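Local coordinates for Pex protein (Anabaena sp. PCC 7120, PDB 2DQL), which is associated with the cyanobacterial circadian clock and, as a PadR-like winged-helix protein, probably binds DNA to regulate transcription, at residues 35-40 with 86-91. Residues are numbered along the deposited sequence; the frame is centred on the assembly and turned at random.
With PO4 (phosphate ion), chain C.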
loop_
_atom_site.group_PDB
_atom_site.type_symbol
_atom_site.label_atom_id
_atom_site.label_comp_id
_atom_site.label_asym_id
_atom_site.label_seq_id
_atom_site.Cartn_x
_atom_site.Cartn_y
_atom_site.Cartn_z
ATOM N N GLU A 35 -20.214 -20.645 -0.850
ATOM C CA GLU A 35 -20.633 -19.416 -1.510
ATOM C C GLU A 35 -20.608 -18.221 -0.582
ATOM O O GLU A 35 -20.877 -18.335 0.614
ATOM C CB GLU A 35 -22.041 -19.571 -2.095
ATOM C CG GLU A 35 -23.113 -19.874 -1.064
ATOM C CD GLU A 35 -24.513 -19.783 -1.637
ATOM O OE1 GLU A 35 -24.662 -19.933 -2.867
ATOM O OE2 GLU A 35 -25.466 -19.572 -0.857
ATOM N N SER A 36 -20.276 -17.066 -1.142
ATOM C CA SER A 36 -20.226 -15.852 -0.351
ATOM C C SER A 36 -20.692 -14.689 -1.200
ATOM O O SER A 36 -21.120 -14.869 -2.341
ATOM C CB SER A 36 -18.802 -15.606 0.159
ATOM O OG SER A 36 -18.790 -14.577 1.137
ATOM N N TYR A 37 -20.598 -13.491 -0.641
ATOM C CA TYR A 37 -21.023 -12.293 -1.341
ATOM C C TYR A 37 -20.117 -11.126 -0.964
ATOM O O TYR A 37 -19.417 -11.184 0.041
ATOM C CB TYR A 37 -22.495 -11.987 -1.019
ATOM C CG TYR A 37 -22.850 -11.931 0.454
ATOM C CD1 TYR A 37 -23.100 -10.709 1.086
ATOM C CD2 TYR A 37 -22.976 -13.097 1.208
ATOM C CE1 TYR A 37 -23.472 -10.654 2.433
ATOM C CE2 TYR A 37 -23.346 -13.051 2.553
ATOM C CZ TYR A 37 -23.594 -11.829 3.157
ATOM O OH TYR A 37 -23.977 -11.787 4.483
ATOM N N GLY A 38 -20.139 -10.078 -1.782
ATOM C CA GLY A 38 -19.284 -8.919 -1.562
ATOM C C GLY A 38 -19.139 -8.366 -0.156
ATOM O O GLY A 38 -18.034 -8.307 0.391
ATOM N N THR A 39 -20.246 -7.952 0.445
ATOM C CA THR A 39 -20.175 -7.383 1.780
ATOM C C THR A 39 -19.578 -8.345 2.797
ATOM O O THR A 39 -18.840 -7.927 3.687
ATOM C CB THR A 39 -21.563 -6.911 2.260
ATOM O OG1 THR A 39 -22.414 -8.039 2.489
ATOM C CG2 THR A 39 -22.190 -6.023 1.213
ATOM N N GLU A 40 -19.879 -9.634 2.661
ATOM C CA GLU A 40 -19.356 -10.628 3.592
ATOM C C GLU A 40 -17.860 -10.828 3.389
ATOM O O GLU A 40 -17.106 -10.978 4.353
ATOM C CB GLU A 40 -20.078 -11.963 3.411
ATOM C CG GLU A 40 -19.666 -13.020 4.421
ATOM C CD GLU A 40 -20.485 -14.288 4.301
ATOM O OE1 GLU A 40 -20.347 -14.996 3.281
ATOM O OE2 GLU A 40 -21.274 -14.572 5.227
ATOM N N ARG A 86 -29.676 -10.807 -3.157
ATOM C CA ARG A 86 -28.252 -10.766 -2.863
ATOM C C ARG A 86 -27.456 -11.464 -3.964
ATOM O O ARG A 86 -27.811 -12.554 -4.398
ATOM C CB ARG A 86 -28.015 -11.444 -1.508
ATOM C CG ARG A 86 -26.569 -11.644 -1.111
ATOM C CD ARG A 86 -26.492 -12.198 0.308
ATOM N NE ARG A 86 -26.709 -11.157 1.307
ATOM C CZ ARG A 86 -26.889 -11.387 2.604
ATOM N NH1 ARG A 86 -26.889 -12.632 3.066
ATOM N NH2 ARG A 86 -27.055 -10.372 3.441
ATOM N N ARG A 87 -26.382 -10.829 -4.426
ATOM C CA ARG A 87 -25.553 -11.422 -5.470
ATOM C C ARG A 87 -24.523 -12.352 -4.824
ATOM O O ARG A 87 -23.640 -11.899 -4.093
ATOM C CB ARG A 87 -24.843 -10.325 -6.263
ATOM C CG ARG A 87 -24.128 -10.810 -7.519
ATOM C CD ARG A 87 -25.118 -11.297 -8.566
ATOM N NE ARG A 87 -24.472 -11.663 -9.825
ATOM C CZ ARG A 87 -25.086 -12.316 -10.808
ATOM N NH1 ARG A 87 -26.354 -12.674 -10.677
ATOM N NH2 ARG A 87 -24.436 -12.617 -11.923
ATOM N N MET A 88 -24.649 -13.646 -5.102
ATOM C CA MET A 88 -23.757 -14.659 -4.543
ATOM C C MET A 88 -22.726 -15.153 -5.549
ATOM O O MET A 88 -22.968 -15.159 -6.752
ATOM C CB MET A 88 -24.574 -15.855 -4.061
ATOM C CG MET A 88 -25.679 -15.518 -3.069
ATOM S SD MET A 88 -25.066 -14.941 -1.479
ATOM C CE MET A 88 -24.067 -16.322 -0.978
ATOM N N TYR A 89 -21.579 -15.591 -5.039
ATOM C CA TYR A 89 -20.506 -16.100 -5.882
ATOM C C TYR A 89 -20.078 -17.486 -5.419
ATOM O O TYR A 89 -20.090 -17.771 -4.226
ATOM C CB TYR A 89 -19.295 -15.164 -5.814
ATOM C CG TYR A 89 -19.585 -13.772 -6.317
ATOM C CD1 TYR A 89 -19.595 -13.494 -7.681
ATOM C CD2 TYR A 89 -19.897 -12.741 -5.428
ATOM C CE1 TYR A 89 -19.916 -12.215 -8.152
ATOM C CE2 TYR A 89 -20.221 -11.460 -5.890
ATOM C CZ TYR A 89 -20.229 -11.209 -7.253
ATOM O OH TYR A 89 -20.573 -9.953 -7.715
ATOM N N GLN A 90 -19.694 -18.331 -6.372
ATOM C CA GLN A 90 -19.224 -19.689 -6.079
ATOM C C GLN A 90 -18.035 -19.965 -6.979
ATOM O O GLN A 90 -17.966 -19.452 -8.086
ATOM C CB GLN A 90 -20.287 -20.741 -6.405
ATOM C CG GLN A 90 -21.562 -20.658 -5.615
ATOM C CD GLN A 90 -22.424 -21.900 -5.804
ATOM O OE1 GLN A 90 -22.340 -22.586 -6.829
ATOM N NE2 GLN A 90 -23.263 -22.183 -4.821
ATOM N N VAL A 91 -17.097 -20.781 -6.521
ATOM C CA VAL A 91 -15.964 -21.102 -7.375
ATOM C C VAL A 91 -16.498 -21.982 -8.502
ATOM O O VAL A 91 -17.379 -22.812 -8.275
ATOM C CB VAL A 91 -14.885 -21.902 -6.624
ATOM C CG1 VAL A 91 -13.736 -22.218 -7.561
ATOM C CG2 VAL A 91 -14.392 -21.121 -5.433
HETATM P P PO4 C . -25.783 -7.406 0.229
HETATM O O1 PO4 C . -24.832 -7.260 1.359
HETATM O O2 PO4 C . -26.853 -8.360 0.616
HETATM O O3 PO4 C . -26.400 -6.099 -0.097
HETATM O O4 PO4 C . -25.071 -7.923 -0.975
HETATM O O HOH W 1 -22.324 -9.690 -3.563
#
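S36 O accepts a hydrogen bond from the backbone N of Y89 at 2.8 Å, and the CA of M88 adds a weaker C-H···O contact. With the return bond from S36 N to Y89 O, this makes a single antiparallel bridge, a compact example of a loop pinned to a strand just before its helix begins. A water accepts from G38 N at the helix start and donates to R87 O, extending the link. Beside the bridge, R86 bends at chi3 (-78°) and stacks its guanidinium on one face of Y37 as a cation-pi contact, planes 7° apart, while R86 CD sits 3.6 Å from the ring centroid in a CH-pi contact. E40 CB covers the opposite face, sandwiching the ring. R86 NE points almost straight at O2 of a phosphate, probably from the crystallisation liquor, 2.9 Å away. An alanine in place of Y37 would probably strip the guanidinium of its flat support, leaving its orientation less firmly fixed. M88 SD meets the ring obliquely, and Q90 NE2 gives E35 OE1, also bonded to Y75 OH, a long, bent hydrogen bond (3.3 Å). The bridge thus ties the lead-in to helix 38-48 onto strand 86-91 of the wing hairpin, paired with 72-77, while Y89 packs against helices 20-31 and 56-68.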